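Local structure of aryl acylamidase (bacterium CSBL00001, 4YJ6) at residues Q201-R206 and Q465-V470; S439-A444 and L459-R464. The protein probably hydrolyses the amide bond of aryl acylamides, as an enzyme of the amidase signature family. One frame throughout, in Å; residues are numbered along the deposited sequence.

Contact 1. Residues Q201-R206 and Q465-V470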
loop_
_atom_site.group_PDB
_atom_site.type_symbol
_atom_site.label_atom_id
_atom_site.label_comp_id
_atom_site.label_asym_id
_atom_site.label_seq_id
_atom_site.Cartn_x
_atom_site.Cartn_y
_atom_site.Cartn_z
ATOM N N GLN A 201 2.609 -0.377 6.490
ATOM C CA GLN A 201 1.417 -1.198 6.776
ATOM C C GLN A 201 1.276 -1.311 8.305
ATOM O O GLN A 201 2.059 -2.013 8.962
ATOM C CB GLN A 201 1.542 -2.591 6.108
ATOM C CG GLN A 201 0.424 -3.602 6.538
ATOM C CD GLN A 201 0.998 -4.664 7.444
ATOM O OE1 GLN A 201 1.947 -5.360 7.055
ATOM N NE2 GLN A 201 0.467 -4.787 8.657
ATOM N N PRO A 202 0.290 -0.621 8.874
ATOM C CA PRO A 202 0.208 -0.558 10.342
ATOM C C PRO A 202 -0.259 -1.856 10.980
ATOM O O PRO A 202 -0.829 -2.731 10.304
ATOM C CB PRO A 202 -0.877 0.544 10.607
ATOM C CG PRO A 202 -1.253 1.091 9.286
ATOM C CD PRO A 202 -0.800 0.117 8.212
ATOM N N SER A 203 -0.065 -1.966 12.299
ATOM C CA SER A 203 -0.605 -3.089 13.058
ATOM C C SER A 203 -2.099 -3.190 12.841
ATOM O O SER A 203 -2.764 -2.159 12.743
ATOM C CB SER A 203 -0.384 -2.828 14.566
ATOM O OG SER A 203 1.005 -2.811 14.862
ATOM N N ILE A 204 -2.665 -4.402 12.899
ATOM C CA ILE A 204 -4.122 -4.479 12.839
ATOM C C ILE A 204 -4.723 -3.661 14.017
ATOM O O ILE A 204 -4.266 -3.721 15.167
ATOM C CB ILE A 204 -4.628 -5.972 12.777
ATOM C CG1 ILE A 204 -6.168 -6.013 12.639
ATOM C CG2 ILE A 204 -4.202 -6.757 14.059
ATOM C CD1 ILE A 204 -6.726 -5.402 11.265
ATOM N N GLY A 205 -5.775 -2.896 13.705
ATOM C CA GLY A 205 -6.428 -2.043 14.704
ATOM C C GLY A 205 -5.815 -0.677 14.898
ATOM O O GLY A 205 -6.396 0.145 15.606
ATOM N N ARG A 206 -4.640 -0.428 14.331
ATOM C CA ARG A 206 -3.957 0.856 14.500
ATOM C C ARG A 206 -4.656 1.968 13.715
ATOM O O ARG A 206 -4.887 3.048 14.243
ATOM C CB ARG A 206 -2.483 0.714 14.037
ATOM C CG ARG A 206 -1.642 1.987 14.230
ATOM C CD ARG A 206 -1.466 2.310 15.724
ATOM N NE ARG A 206 -0.623 1.297 16.342
ATOM C CZ ARG A 206 -0.691 0.920 17.623
ATOM N NH1 ARG A 206 -1.581 1.430 18.460
ATOM N NH2 ARG A 206 0.177 0.008 18.077
ATOM N N GLN A 465 1.673 -4.704 17.349
ATOM C CA GLN A 465 1.534 -3.349 17.920
ATOM C C GLN A 465 2.842 -2.575 18.078
ATOM O O GLN A 465 2.854 -1.498 18.690
ATOM C CB GLN A 465 0.693 -3.359 19.210
ATOM C CG GLN A 465 -0.814 -3.436 18.853
ATOM C CD GLN A 465 -1.643 -3.880 20.034
ATOM O OE1 GLN A 465 -2.006 -3.081 20.890
ATOM N NE2 GLN A 465 -1.911 -5.167 20.115
ATOM N N ALA A 466 3.927 -3.083 17.485
ATOM C CA ALA A 466 5.205 -2.386 17.581
ATOM C C ALA A 466 5.455 -1.485 16.369
ATOM O O ALA A 466 6.542 -1.464 15.778
ATOM C CB ALA A 466 6.377 -3.406 17.780
ATOM N N ASP A 467 4.449 -0.700 16.005
ATOM C CA ASP A 467 4.594 0.236 14.899
ATOM C C ASP A 467 5.781 1.172 15.084
ATOM O O ASP A 467 6.486 1.480 14.118
ATOM C CB ASP A 467 3.345 1.113 14.785
ATOM C CG ASP A 467 2.074 0.308 14.573
ATOM O OD1 ASP A 467 1.686 -0.394 15.524
ATOM O OD2 ASP A 467 1.525 0.352 13.448
ATOM N N LEU A 468 6.011 1.639 16.308
ATOM C CA LEU A 468 7.096 2.624 16.482
ATOM C C LEU A 468 8.465 1.938 16.263
ATOM O O LEU A 468 9.384 2.566 15.772
ATOM C CB LEU A 468 7.059 3.249 17.891
ATOM C CG LEU A 468 5.812 4.104 18.169
ATOM C CD1 LEU A 468 5.935 4.943 19.451
ATOM C CD2 LEU A 468 5.542 4.983 17.033
ATOM N N ASP A 469 8.588 0.650 16.588
ATOM C CA ASP A 469 9.860 -0.061 16.340
ATOM C C ASP A 469 10.119 -0.104 14.831
ATOM O O ASP A 469 11.264 -0.020 14.372
ATOM C CB ASP A 469 9.796 -1.513 16.844
ATOM C CG ASP A 469 9.948 -1.649 18.361
ATOM O OD1 ASP A 469 10.338 -0.665 19.032
ATOM O OD2 ASP A 469 9.700 -2.776 18.876
ATOM N N VAL A 470 9.060 -0.293 14.054
ATOM C CA VAL A 470 9.191 -0.339 12.587
ATOM C C VAL A 470 9.628 1.040 12.088
ATOM O O VAL A 470 10.527 1.133 11.251
ATOM C CB VAL A 470 7.897 -0.770 11.900
ATOM C CG1 VAL A 470 8.042 -0.732 10.353
ATOM C CG2 VAL A 470 7.515 -2.191 12.351
HETATM O O HOH W 1 -0.977 -0.464 20.710
#

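Contact 2. Residues S439-A444 and L459-R464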
loop_
_atom_site.group_PDB
_atom_site.type_symbol
_atom_site.label_atom_id
_atom_site.label_comp_id
_atom_site.label_asym_id
_atom_site.label_seq_id
_atom_site.Cartn_x
_atom_site.Cartn_y
_atom_site.Cartn_z
ATOM N N SER A 439 -1.108 -12.495 9.755
ATOM C CA SER A 439 -0.668 -12.446 11.145
ATOM C C SER A 439 -0.923 -11.174 11.944
ATOM O O SER A 439 -0.983 -11.249 13.182
ATOM C CB SER A 439 0.834 -12.790 11.232
ATOM O OG SER A 439 1.626 -11.695 10.786
ATOM N N GLY A 440 -1.066 -10.032 11.251
ATOM C CA GLY A 440 -1.505 -8.800 11.894
ATOM C C GLY A 440 -0.357 -7.893 12.323
ATOM O O GLY A 440 -0.582 -6.801 12.812
ATOM N N HIS A 441 0.876 -8.332 12.119
ATOM C CA HIS A 441 2.063 -7.552 12.521
ATOM C C HIS A 441 2.250 -6.339 11.650
ATOM O O HIS A 441 1.991 -6.409 10.468
ATOM C CB HIS A 441 3.306 -8.450 12.362
ATOM C CG HIS A 441 3.306 -9.606 13.296
ATOM N ND1 HIS A 441 2.476 -10.704 13.133
ATOM C CD2 HIS A 441 3.993 -9.816 14.445
ATOM C CE1 HIS A 441 2.662 -11.530 14.142
ATOM N NE2 HIS A 441 3.567 -11.013 14.960
ATOM N N PRO A 442 2.711 -5.226 12.227
ATOM C CA PRO A 442 3.039 -4.044 11.427
ATOM C C PRO A 442 4.301 -4.314 10.568
ATOM O O PRO A 442 5.188 -5.006 11.055
ATOM C CB PRO A 442 3.360 -2.994 12.491
ATOM C CG PRO A 442 3.945 -3.801 13.687
ATOM C CD PRO A 442 3.039 -5.057 13.664
ATOM N N SER A 443 4.389 -3.755 9.365
ATOM C CA SER A 443 5.604 -3.892 8.585
ATOM C C SER A 443 5.703 -2.733 7.605
ATOM O O SER A 443 4.695 -2.109 7.277
ATOM C CB SER A 443 5.622 -5.237 7.824
ATOM O OG SER A 443 4.618 -5.296 6.811
ATOM N N ALA A 444 6.913 -2.462 7.129
ATOM C CA ALA A 444 7.066 -1.407 6.133
ATOM C C ALA A 444 8.065 -1.872 5.094
ATOM O O ALA A 444 9.038 -2.527 5.426
ATOM C CB ALA A 444 7.552 -0.109 6.799
ATOM N N LEU A 459 11.511 -5.682 3.614
ATOM C CA LEU A 459 10.407 -5.537 4.570
ATOM C C LEU A 459 10.966 -5.589 5.975
ATOM O O LEU A 459 11.757 -6.470 6.311
ATOM C CB LEU A 459 9.418 -6.691 4.390
ATOM C CG LEU A 459 8.076 -6.447 5.112
ATOM C CD1 LEU A 459 7.349 -5.279 4.401
ATOM C CD2 LEU A 459 7.207 -7.706 5.065
ATOM N N ILE A 460 10.584 -4.609 6.786
ATOM C CA ILE A 460 10.885 -4.614 8.199
ATOM C C ILE A 460 9.601 -4.940 8.944
ATOM O O ILE A 460 8.612 -4.207 8.815
ATOM C CB ILE A 460 11.365 -3.207 8.624
ATOM C CG1 ILE A 460 12.615 -2.807 7.816
ATOM C CG2 ILE A 460 11.589 -3.116 10.168
ATOM C CD1 ILE A 460 13.170 -1.398 8.164
ATOM N N ILE A 461 9.605 -6.031 9.707
ATOM C CA ILE A 461 8.407 -6.443 10.438
ATOM C C ILE A 461 8.629 -6.265 11.941
ATOM O O ILE A 461 9.690 -6.675 12.469
ATOM C CB ILE A 461 8.088 -7.944 10.151
ATOM C CG1 ILE A 461 8.020 -8.218 8.634
ATOM C CG2 ILE A 461 6.764 -8.353 10.863
ATOM C CD1 ILE A 461 7.745 -9.748 8.273
ATOM N N GLY A 462 7.647 -5.675 12.643
ATOM C CA GLY A 462 7.718 -5.605 14.093
ATOM C C GLY A 462 6.784 -6.578 14.762
ATOM O O GLY A 462 5.942 -7.208 14.112
ATOM N N ASP A 463 6.941 -6.696 16.080
ATOM C CA ASP A 463 6.034 -7.498 16.907
ATOM C C ASP A 463 4.644 -6.880 16.799
ATOM O O ASP A 463 4.490 -5.733 16.358
ATOM C CB ASP A 463 6.518 -7.424 18.360
ATOM C CG ASP A 463 5.875 -8.437 19.276
ATOM O OD1 ASP A 463 5.164 -9.360 18.834
ATOM O OD2 ASP A 463 6.143 -8.315 20.495
ATOM N N ARG A 464 3.628 -7.643 17.191
ATOM C CA ARG A 464 2.281 -7.047 17.231
ATOM C C ARG A 464 2.300 -5.719 17.966
ATOM O O ARG A 464 2.845 -5.603 19.055
ATOM C CB ARG A 464 1.274 -8.032 17.882
ATOM C CG ARG A 464 0.992 -9.294 17.009
ATOM C CD ARG A 464 -0.013 -9.054 15.825
ATOM N NE ARG A 464 -1.312 -8.687 16.337
ATOM C CZ ARG A 464 -2.482 -9.270 16.090
ATOM N NH1 ARG A 464 -2.696 -10.273 15.208
ATOM N NH2 ARG A 464 -3.500 -8.757 16.701
#

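Contact 1. Residues Q201-R206 and Q465-V470
Asp467, in the first turn of helix 467-480, receives four hydrogen bonds from Ser203 and Arg206 of the loop that follows strand 198-201. Its two oxygens divide the work unequally. Three donors meet at OD1: the hydroxyl Ser203 OG lies 2.6 Å from Asp467 OD1, while Arg206 NE and Arg206 NH2 each stand 3.0 Å from that same atom. None lies in the carboxylate plane: the serine hydroxyl approaches over one face, the arginine nitrogens over the opposite face, NE most steeply. OD2 is left to the backbone, and Ser203 N reaches Asp467 OD2 on its syn side at 3.0 Å in a nearly straight bond, with 170° at the hydrogen.

The salt bridge is therefore not the coplanar, two-oxygen kind. Arg206 grips side-on, with two nitrogens on one oxygen, and the guanidinium and carboxylate planes stand 74° apart. With chi1 at -177° the arginine chain starts off opposite its own backbone N, and bends at chi2 and chi3 fold it round until OD1 lies in the guanidinium plane. Water 1 continues the polar network, accepting from Arg206 NH2 at 2.9 Å and donating to Gln465 OE1 at 2.8 Å.

Van der Waals contact is slight and sets carbon against polar atoms: Pro202 CB lies 3.7 Å from Asp467 OD2, and Gln465 CB and CG run beside Arg206 NH2. Met238 of helix 231-241 touches both Pro202 and Arg206.

Although the aspartate is buried, four donated bonds, two from an arginine, make a charged carboxylate likely. Its place at the N-terminal end of a helix, after the N-cap residue Ala466, would probably stabilise that charge further. Through the bonds from Ser203 and Arg206 it ties the helix start to the loop's backbone and side chains.

Contact 2. Residues S439-A444 and L459-R464
Two first torsions, -66° at His441 and -69° at Arg464, turn both CG atoms away from their own carbonyl carbons, and the side chains then cross at about a right angle. Arg464 CG comes over one face of the imidazole, offset toward its rim, in a CH-pi contact 3.9 Å from the centroid of the His441 ring. Bends at chi2 and chi3 carry the guanidinium on to Ser439, where Arg464 NH1 donates to Ser439 O at 2.8 Å, the oxygen lying near the guanidinium plane. Within its own segment the ring is steadied by a 2.7 Å hydrogen bond between Ser439 OG and His441 ND1, in which either may be the donor. An alanine in place of Arg464 would probably leave Ser439 O without this donor and uncover the histidine face.

Beyond Pro442 the segments become the open end of the antiparallel beta hairpin of strands 443-451 and 454-462. Ser443 and Ile461 form a non-hydrogen-bonded pair; Ala444 and Ile460 form a hydrogen-bonded one, with Ile460 N to Ala444 O at 2.9 Å and Ala444 N to Ile460 O at 3.0 Å. Gly462 N adds a bond to Pro442 O.

Leu459 CD1 packs 3.6 Å from Ser443 OG, whose hydroxyl bonds to Gln201. Across the sheet, Ile460 and Ala444 face helix 467-480. Gly462 O, near the edge of the His441 ring, is buried without a hydrogen-bond partner.

Overall arrangement
Both contacts are largely buried, though each has a more open margin, at Gln465 in contact 1 and at Asp463 and Arg464 in contact 2. Their centres lie about 7 Å apart, and the chain runs from 459-464 into 465-470. Contact 1 buries 238 Å² and centres on a salt bridge and the hydrogen bonds round one carboxylate, joining a loop to a helix start; contact 2 buries 505 Å² and combines strand pairing with side-chain packing. Gln201 bridges them: its OE1 meets Ser443 OG at 2.7 Å and its NE2 meets His441 O at 2.9 Å, both probable hydrogen bonds, where strand 198-201 adjoins strand 443-451. Ser203 also packs on Pro442.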